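Local atomic coordinates of mandelate racemase/muconate lactonizing enzyme family protein (Roseovarius sp. TM1035, PDB entry 3T9P), a protein that probably catalyses an isomerase-type reaction on a carboxylate substrate, as a member of the mandelate racemase/muconate lactonizing enzyme family of the enolase superfamily. Residues A[202-215]-A[227-241]. Residues are numbered along the deposited sequence; the frame is centred on the assembly and turned at random.
Sequences KLVDGNSCYSPARA and IGHFEEPCPYWEYDQ
Phe230 is a bump that fits against Val204, Tyr210 and Ala215 on the helix-facing side of this parallel strand pair. With CG anti to the backbone N (chi1 -172°), its ring reaches into the hollow they line, where Phe230 CD1 lies 4.0 Å from Val204 CG2 and the Ala215 carbonyl oxygen meets the ring edge in plane. Ala215 CB fills the next dent, 3.9 Å from Pro233 CB, with the Cys234 sulfur beside it. Further out, Pro212 CG rests 3.6 Å from Gln241 CB, where two helices begin. On the other face, Leu203 CD2 sits over the centre of the His229 ring. Nearly straight backbone bonds, such as Glu231 N to Val204 O (2.9 Å), join the strands of this beta-alpha-beta unit of the barrel. Beyond them, Ser208 OG is wedged between the two loops: it donates to Glu232 OE2 (2.5 Å) and accepts from Tyr236 N (3.0 Å). Asp205 OD1 accepts from the backbone N of Asn207 in an Asx turn (2.7 Å), while OD2 forms a salt bridge with Arg169. Cutting Asp205 back to an alanine would probably release that turn and cost Arg169 this carboxylate. Asp205 OD2 and Glu231 OE2 stand 3.3 Å apart; Arg169 for Asp205 and Lys167 for Glu231 probably offset the repulsion, and their place at the strand ends is consistent with the acids that bind magnesium in enolase-superfamily enzymes.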
ATOM      1  N   LYS A 202      29.572   9.294  10.292  1.00 15.71           N
ATOM      2  CA  LYS A 202      29.062   7.959  10.683  1.00 17.97           C
ATOM      3  C   LYS A 202      27.566   7.980  10.774  1.00 17.10           C
ATOM      4  O   LYS A 202      26.989   8.937  11.277  1.00 13.95           O
ATOM      5  CB  LYS A 202      29.721   7.589  12.021  1.00 18.38           C
ATOM      6  CG  LYS A 202      31.305   7.427  11.763  1.00 18.93           C
ATOM      7  CD  LYS A 202      31.935   7.353  13.167  1.00 26.92           C
ATOM      8  CE  LYS A 202      33.240   8.069  13.297  1.00 37.96           C
ATOM      9  NZ  LYS A 202      32.902   9.180  14.295  1.00 38.32           N
ATOM     10  N   LEU A 203      26.949   6.887  10.307  1.00 15.21           N
ATOM     11  CA  LEU A 203      25.512   6.817  10.238  1.00 14.27           C
ATOM     12  C   LEU A 203      25.204   5.429  10.771  1.00 12.73           C
ATOM     13  O   LEU A 203      25.981   4.474  10.580  1.00 13.99           O
ATOM     14  CB  LEU A 203      25.054   6.853   8.755  1.00 12.11           C
ATOM     15  CG  LEU A 203      25.320   8.098   7.919  1.00 17.08           C
ATOM     16  CD1 LEU A 203      26.765   8.170   7.378  1.00 16.50           C
ATOM     17  CD2 LEU A 203      24.353   8.209   6.709  1.00 14.36           C
ATOM     18  N   VAL A 204      24.080   5.267  11.414  1.00 13.41           N
ATOM     19  CA  VAL A 204      23.530   3.930  11.702  1.00 15.75           C
ATOM     20  C   VAL A 204      22.027   3.848  11.440  1.00 16.68           C
ATOM     21  O   VAL A 204      21.397   4.854  11.387  1.00 16.35           O
ATOM     22  CB  VAL A 204      23.869   3.357  13.070  1.00 16.25           C
ATOM     23  CG1 VAL A 204      25.333   3.335  13.317  1.00 13.27           C
ATOM     24  CG2 VAL A 204      23.120   4.028  14.087  1.00 17.56           C
ATOM     25  N   ASP A 205      21.528   2.631  11.224  1.00 12.69           N
ATOM     26  CA  ASP A 205      20.139   2.399  10.987  1.00 14.67           C
ATOM     27  C   ASP A 205      19.644   1.362  11.960  1.00 15.51           C
ATOM     28  O   ASP A 205      20.223   0.311  12.112  1.00 13.65           O
ATOM     29  CB  ASP A 205      19.922   1.997   9.513  1.00 20.00           C
ATOM     30  CG  ASP A 205      18.481   1.972   9.074  1.00 20.00           C
ATOM     31  OD1 ASP A 205      17.543   1.962   9.847  1.00 20.00           O
ATOM     32  OD2 ASP A 205      18.337   1.955   7.879  1.00 20.00           O
ATOM     33  N   GLY A 206      18.572   1.712  12.612  1.00 13.40           N
ATOM     34  CA  GLY A 206      17.917   0.832  13.520  1.00 16.36           C
ATOM     35  C   GLY A 206      16.807  -0.002  12.892  1.00 15.70           C
ATOM     36  O   GLY A 206      16.228  -0.784  13.535  1.00 16.53           O
ATOM     37  N   ASN A 207      16.512   0.228  11.635  1.00 15.61           N
ATOM     38  CA  ASN A 207      15.388  -0.478  10.956  1.00 16.22           C
ATOM     39  C   ASN A 207      14.204  -0.875  11.847  1.00 15.62           C
ATOM     40  O   ASN A 207      13.836  -2.056  11.881  1.00 14.06           O
ATOM     41  CB  ASN A 207      15.935  -1.706  10.169  1.00 16.04           C
ATOM     42  CG  ASN A 207      16.873  -1.270   9.083  1.00 17.85           C
ATOM     43  OD1 ASN A 207      18.093  -1.275   9.267  1.00 17.40           O
ATOM     44  ND2 ASN A 207      16.325  -0.862   7.945  1.00 17.98           N
ATOM     45  N   SER A 208      13.615   0.120  12.520  1.00 12.36           N
ATOM     46  CA  SER A 208      12.342  -0.022  13.211  1.00 16.06           C
ATOM     47  C   SER A 208      12.432  -0.801  14.517  1.00 14.98           C
ATOM     48  O   SER A 208      11.415  -1.318  15.010  1.00 15.27           O
ATOM     49  CB  SER A 208      11.198  -0.605  12.304  1.00 16.94           C
ATOM     50  OG  SER A 208      10.741   0.297  11.288  1.00 17.55           O
ATOM     51  N   CYS A 209      13.635  -1.029  15.010  1.00 16.92           N
ATOM     52  CA  CYS A 209      13.792  -1.888  16.177  1.00 16.35           C
ATOM     53  C   CYS A 209      13.151  -1.347  17.482  1.00 17.76           C
ATOM     54  O   CYS A 209      12.529  -2.122  18.253  1.00 17.40           O
ATOM     55  CB  CYS A 209      15.289  -2.109  16.463  1.00 15.87           C
ATOM     56  SG  CYS A 209      15.632  -3.373  17.818  1.00 19.72           S
ATOM     57  N   TYR A 210      13.383  -0.071  17.807  1.00 17.75           N
ATOM     58  CA  TYR A 210      13.289   0.337  19.216  1.00 16.96           C
ATOM     59  C   TYR A 210      12.032   1.042  19.632  1.00 18.13           C
ATOM     60  O   TYR A 210      11.445   1.795  18.861  1.00 19.73           O
ATOM     61  CB  TYR A 210      14.449   1.299  19.560  1.00 17.67           C
ATOM     62  CG  TYR A 210      15.764   0.712  19.376  1.00 17.51           C
ATOM     63  CD1 TYR A 210      16.193  -0.319  20.239  1.00 18.73           C
ATOM     64  CD2 TYR A 210      16.603   1.137  18.387  1.00 14.82           C
ATOM     65  CE1 TYR A 210      17.432  -0.869  20.079  1.00 22.62           C
ATOM     66  CE2 TYR A 210      17.870   0.568  18.211  1.00 14.74           C
ATOM     67  CZ  TYR A 210      18.283  -0.416  19.076  1.00 18.62           C
ATOM     68  OH  TYR A 210      19.556  -0.995  18.979  1.00 17.78           O
ATOM     69  N   SER A 211      11.686   0.947  20.922  1.00 18.52           N
ATOM     70  CA  SER A 211      10.691   1.851  21.497  1.00 19.20           C
ATOM     71  C   SER A 211      11.412   3.216  21.731  1.00 20.31           C
ATOM     72  O   SER A 211      12.624   3.251  21.757  1.00 19.32           O
ATOM     73  CB  SER A 211      10.172   1.319  22.874  1.00 20.82           C
ATOM     74  OG  SER A 211      11.311   1.217  23.726  1.00 24.12           O
ATOM     75  N   PRO A 212      10.670   4.326  21.903  1.00 20.54           N
ATOM     76  CA  PRO A 212      11.414   5.600  21.999  1.00 21.26           C
ATOM     77  C   PRO A 212      12.441   5.680  23.161  1.00 21.42           C
ATOM     78  O   PRO A 212      13.541   6.198  22.957  1.00 20.01           O
ATOM     79  CB  PRO A 212      10.335   6.639  22.160  1.00 19.98           C
ATOM     80  CG  PRO A 212       9.072   5.986  21.783  1.00 22.46           C
ATOM     81  CD  PRO A 212       9.226   4.533  21.981  1.00 22.23           C
ATOM     82  N   ALA A 213      12.072   5.198  24.355  1.00 22.60           N
ATOM     83  CA  ALA A 213      12.998   5.150  25.524  1.00 22.32           C
ATOM     84  C   ALA A 213      14.291   4.436  25.236  1.00 21.65           C
ATOM     85  O   ALA A 213      15.398   4.964  25.502  1.00 19.63           O
ATOM     86  CB  ALA A 213      12.253   4.478  26.804  1.00 22.46           C
ATOM     87  N   ARG A 214      14.217   3.230  24.667  1.00 19.11           N
ATOM     88  CA  ARG A 214      15.442   2.546  24.291  1.00 19.68           C
ATOM     89  C   ARG A 214      16.248   3.243  23.128  1.00 19.13           C
ATOM     90  O   ARG A 214      17.512   3.200  23.102  1.00 16.69           O
ATOM     91  CB  ARG A 214      15.092   1.100  23.950  1.00 19.76           C
ATOM     92  CG  ARG A 214      16.225   0.180  23.708  1.00 26.41           C
ATOM     93  CD  ARG A 214      16.974  -0.413  25.011  1.00 31.04           C
ATOM     94  NE  ARG A 214      18.145  -1.099  24.434  1.00 34.01           N
ATOM     95  CZ  ARG A 214      19.384  -0.716  24.622  1.00 35.00           C
ATOM     96  NH1 ARG A 214      19.607   0.324  25.440  1.00 31.18           N
ATOM     97  NH2 ARG A 214      20.376  -1.387  24.025  1.00 35.69           N
ATOM     98  N   ALA A 215      15.509   3.797  22.152  1.00 17.01           N
ATOM     99  CA  ALA A 215      16.191   4.431  20.968  1.00 18.34           C
ATOM    100  C   ALA A 215      16.981   5.678  21.496  1.00 19.10           C
ATOM    101  O   ALA A 215      18.082   6.013  20.987  1.00 17.98           O
ATOM    102  CB  ALA A 215      15.143   4.889  19.933  1.00 16.25           C
ATOM    103  N   ILE A 227      28.373   9.742  16.044  1.00 20.01           N
ATOM    104  CA  ILE A 227      27.484   9.256  14.955  1.00 18.73           C
ATOM    105  C   ILE A 227      26.438  10.313  14.845  1.00 17.66           C
ATOM    106  O   ILE A 227      25.705  10.596  15.815  1.00 19.21           O
ATOM    107  CB  ILE A 227      26.776   7.881  15.275  1.00 19.52           C
ATOM    108  CG1 ILE A 227      27.706   6.699  15.612  1.00 26.08           C
ATOM    109  CG2 ILE A 227      25.720   7.544  14.253  1.00 20.99           C
ATOM    110  CD1 ILE A 227      28.908   6.594  14.922  1.00 31.36           C
ATOM    111  N   GLY A 228      26.340  10.906  13.668  1.00 18.06           N
ATOM    112  CA  GLY A 228      25.506  12.101  13.455  1.00 18.52           C
ATOM    113  C   GLY A 228      24.169  11.866  12.777  1.00 18.68           C
ATOM    114  O   GLY A 228      23.426  12.810  12.585  1.00 17.27           O
ATOM    115  N   HIS A 229      23.879  10.568  12.450  1.00 17.17           N
ATOM    116  CA  HIS A 229      22.675  10.161  11.675  1.00 15.37           C
ATOM    117  C   HIS A 229      22.109   8.856  12.273  1.00 14.00           C
ATOM    118  O   HIS A 229      22.815   7.853  12.339  1.00 15.30           O
ATOM    119  CB  HIS A 229      23.135   9.991  10.175  1.00 14.49           C
ATOM    120  CG  HIS A 229      22.100   9.606   9.205  1.00 14.90           C
ATOM    121  ND1 HIS A 229      21.505   8.344   9.197  1.00 21.54           N
ATOM    122  CD2 HIS A 229      21.644  10.244   8.091  1.00 16.66           C
ATOM    123  CE1 HIS A 229      20.709   8.247   8.138  1.00 16.84           C
ATOM    124  NE2 HIS A 229      20.777   9.383   7.455  1.00 21.35           N
ATOM    125  N   PHE A 230      20.873   8.906  12.771  1.00 12.30           N
ATOM    126  CA  PHE A 230      20.259   7.712  13.371  1.00 14.80           C
ATOM    127  C   PHE A 230      18.986   7.446  12.551  1.00 10.59           C
ATOM    128  O   PHE A 230      18.010   8.127  12.646  1.00 12.19           O
ATOM    129  CB  PHE A 230      19.920   7.952  14.848  1.00 14.29           C
ATOM    130  CG  PHE A 230      19.471   6.738  15.609  1.00 15.87           C
ATOM    131  CD1 PHE A 230      19.450   5.460  15.026  1.00 12.49           C
ATOM    132  CD2 PHE A 230      19.042   6.906  16.967  1.00 11.78           C
ATOM    133  CE1 PHE A 230      19.036   4.312  15.813  1.00 15.23           C
ATOM    134  CE2 PHE A 230      18.664   5.827  17.758  1.00 16.45           C
ATOM    135  CZ  PHE A 230      18.661   4.480  17.236  1.00 14.34           C
ATOM    136  N   GLU A 231      19.074   6.503  11.656  1.00 13.25           N
ATOM    137  CA  GLU A 231      17.932   6.172  10.767  1.00 14.38           C
ATOM    138  C   GLU A 231      16.948   5.163  11.361  1.00 15.67           C
ATOM    139  O   GLU A 231      17.338   4.234  12.065  1.00 17.06           O
ATOM    140  CB  GLU A 231      18.533   5.656   9.500  1.00 15.28           C
ATOM    141  CG  GLU A 231      17.526   5.283   8.401  1.00 19.08           C
ATOM    142  CD  GLU A 231      18.283   5.204   7.035  1.00 22.43           C
ATOM    143  OE1 GLU A 231      19.431   5.815   6.900  1.00 21.43           O
ATOM    144  OE2 GLU A 231      17.675   4.649   6.079  1.00 22.01           O
ATOM    145  N   GLU A 232      15.669   5.427  11.106  1.00 15.25           N
ATOM    146  CA  GLU A 232      14.490   4.653  11.473  1.00 16.19           C
ATOM    147  C   GLU A 232      14.698   3.974  12.828  1.00 15.89           C
ATOM    148  O   GLU A 232      14.680   2.725  12.966  1.00 14.27           O
ATOM    149  CB  GLU A 232      14.112   3.657  10.358  1.00 13.35           C
ATOM    150  CG  GLU A 232      12.854   2.886  10.510  1.00 12.46           C
ATOM    151  CD  GLU A 232      12.725   2.006   9.299  1.00 18.25           C
ATOM    152  OE1 GLU A 232      12.976   2.569   8.178  1.00 16.20           O
ATOM    153  OE2 GLU A 232      12.442   0.793   9.493  1.00 18.72           O
ATOM    154  N   PRO A 233      14.853   4.808  13.872  1.00 16.53           N
ATOM    155  CA  PRO A 233      15.105   4.242  15.208  1.00 16.06           C
ATOM    156  C   PRO A 233      13.858   3.472  15.800  1.00 15.99           C
ATOM    157  O   PRO A 233      14.082   2.496  16.492  1.00 16.93           O
ATOM    158  CB  PRO A 233      15.416   5.505  16.078  1.00 15.44           C
ATOM    159  CG  PRO A 233      14.584   6.620  15.409  1.00 14.76           C
ATOM    160  CD  PRO A 233      14.864   6.290  13.870  1.00 15.77           C
ATOM    161  N   CYS A 234      12.621   3.897  15.479  1.00 15.03           N
ATOM    162  CA  CYS A 234      11.393   3.318  15.932  1.00 17.16           C
ATOM    163  C   CYS A 234      10.636   2.693  14.728  1.00 17.27           C
ATOM    164  O   CYS A 234      10.925   3.066  13.565  1.00 16.27           O
ATOM    165  CB  CYS A 234      10.502   4.426  16.508  1.00 18.18           C
ATOM    166  SG  CYS A 234      11.417   5.159  18.018  1.00 20.59           S
ATOM    167  N   PRO A 235       9.659   1.780  15.028  1.00 18.20           N
ATOM    168  CA  PRO A 235       8.779   1.328  13.889  1.00 17.43           C
ATOM    169  C   PRO A 235       8.398   2.557  13.045  1.00 16.27           C
ATOM    170  O   PRO A 235       7.896   3.605  13.571  1.00 16.56           O
ATOM    171  CB  PRO A 235       7.571   0.700  14.600  1.00 16.74           C
ATOM    172  CG  PRO A 235       8.191   0.087  15.889  1.00 18.34           C
ATOM    173  CD  PRO A 235       9.107   1.303  16.323  1.00 19.76           C
ATOM    174  N   TYR A 236       8.646   2.458  11.728  1.00 14.28           N
ATOM    175  CA  TYR A 236       8.478   3.609  10.869  1.00 14.16           C
ATOM    176  C   TYR A 236       7.055   4.113  10.801  1.00 14.15           C
ATOM    177  O   TYR A 236       6.844   5.325  10.494  1.00 14.40           O
ATOM    178  CB  TYR A 236       9.044   3.350   9.445  1.00 13.44           C
ATOM    179  CG  TYR A 236       8.264   2.360   8.621  1.00 14.56           C
ATOM    180  CD1 TYR A 236       7.072   2.750   8.001  1.00 16.10           C
ATOM    181  CD2 TYR A 236       8.703   1.013   8.488  1.00 11.56           C
ATOM    182  CE1 TYR A 236       6.342   1.890   7.200  1.00 18.61           C
ATOM    183  CE2 TYR A 236       7.990   0.112   7.676  1.00 12.67           C
ATOM    184  CZ  TYR A 236       6.813   0.567   7.019  1.00 12.12           C
ATOM    185  OH  TYR A 236       6.045  -0.274   6.254  1.00 13.66           O
ATOM    186  N   TRP A 237       6.093   3.257  11.114  1.00 14.45           N
ATOM    187  CA  TRP A 237       4.640   3.650  11.044  1.00 15.39           C
ATOM    188  C   TRP A 237       4.202   4.248  12.385  1.00 18.30           C
ATOM    189  O   TRP A 237       3.081   4.689  12.486  1.00 18.38           O
ATOM    190  CB  TRP A 237       3.741   2.433  10.741  1.00 14.67           C
ATOM    191  CG  TRP A 237       3.972   1.259  11.667  1.00 13.15           C
ATOM    192  CD1 TRP A 237       3.224   0.954  12.760  1.00 20.06           C
ATOM    193  CD2 TRP A 237       4.947   0.232  11.555  1.00 13.35           C
ATOM    194  NE1 TRP A 237       3.704  -0.193  13.338  1.00 15.90           N
ATOM    195  CE2 TRP A 237       4.769  -0.637  12.635  1.00 17.16           C
ATOM    196  CE3 TRP A 237       6.025  -0.011  10.655  1.00 14.88           C
ATOM    197  CZ2 TRP A 237       5.593  -1.750  12.868  1.00 18.29           C
ATOM    198  CZ3 TRP A 237       6.860  -1.083  10.878  1.00 13.92           C
ATOM    199  CH2 TRP A 237       6.613  -1.976  11.977  1.00 18.76           C
ATOM    200  N   GLU A 238       5.076   4.337  13.398  1.00 17.94           N
ATOM    201  CA  GLU A 238       4.760   5.091  14.661  1.00 18.05           C
ATOM    202  C   GLU A 238       5.424   6.434  14.671  1.00 18.73           C
ATOM    203  O   GLU A 238       6.469   6.621  15.298  1.00 18.14           O
ATOM    204  CB  GLU A 238       5.237   4.303  15.879  1.00 19.09           C
ATOM    205  CG  GLU A 238       4.631   2.927  15.972  1.00 18.37           C
ATOM    206  CD  GLU A 238       3.172   3.000  16.443  1.00 22.95           C
ATOM    207  OE1 GLU A 238       2.679   4.108  16.768  1.00 26.44           O
ATOM    208  OE2 GLU A 238       2.526   1.941  16.479  1.00 26.54           O
ATOM    209  N   TYR A 239       4.801   7.378  14.002  1.00 18.35           N
ATOM    210  CA  TYR A 239       5.393   8.645  13.753  1.00 19.85           C
ATOM    211  C   TYR A 239       5.687   9.414  15.075  1.00 20.67           C
ATOM    212  O   TYR A 239       6.681  10.110  15.188  1.00 17.89           O
ATOM    213  CB  TYR A 239       4.435   9.409  12.825  1.00 20.45           C
ATOM    214  CG  TYR A 239       4.396   8.749  11.458  1.00 20.15           C
ATOM    215  CD1 TYR A 239       5.417   8.996  10.520  1.00 23.97           C
ATOM    216  CD2 TYR A 239       3.393   7.823  11.108  1.00 24.22           C
ATOM    217  CE1 TYR A 239       5.378   8.367   9.225  1.00 17.62           C
ATOM    218  CE2 TYR A 239       3.402   7.164   9.843  1.00 21.73           C
ATOM    219  CZ  TYR A 239       4.395   7.479   8.937  1.00 19.82           C
ATOM    220  OH  TYR A 239       4.421   6.841   7.739  1.00 17.80           O
ATOM    221  N   ASP A 240       4.799   9.295  16.051  1.00 20.90           N
ATOM    222  CA  ASP A 240       4.979  10.024  17.338  1.00 22.93           C
ATOM    223  C   ASP A 240       6.137   9.445  18.126  1.00 22.25           C
ATOM    224  O   ASP A 240       6.789  10.173  18.864  1.00 22.28           O
ATOM    225  CB  ASP A 240       3.724   9.943  18.203  1.00 23.82           C
ATOM    226  CG  ASP A 240       2.629  10.858  17.722  1.00 28.24           C
ATOM    227  OD1 ASP A 240       2.899  11.754  16.917  1.00 38.02           O
ATOM    228  OD2 ASP A 240       1.462  10.681  18.099  1.00 38.18           O
ATOM    229  N   GLN A 241       6.407   8.163  17.996  1.00 19.67           N
ATOM    230  CA  GLN A 241       7.566   7.585  18.625  1.00 20.74           C
ATOM    231  C   GLN A 241       8.870   8.154  18.035  1.00 19.36           C
ATOM    232  O   GLN A 241       9.757   8.556  18.739  1.00 18.08           O
ATOM    233  CB  GLN A 241       7.545   6.063  18.482  1.00 20.37           C
ATOM    234  CG  GLN A 241       6.467   5.366  19.267  1.00 20.50           C
ATOM    235  CD  GLN A 241       6.492   3.846  19.154  1.00 21.02           C
ATOM    236  OE1 GLN A 241       7.472   3.275  18.839  1.00 24.30           O
ATOM    237  NE2 GLN A 241       5.399   3.224  19.435  1.00 19.38           N
TER
HETATM  238  O   HOH W   1      29.215  11.373  12.058  1.00 17.31           O
HETATM  239  O   HOH W   2      15.657   2.470   7.300  1.00 24.44           O
HETATM  240  O   HOH W   3      13.506  -0.704   7.603  1.00 14.97           O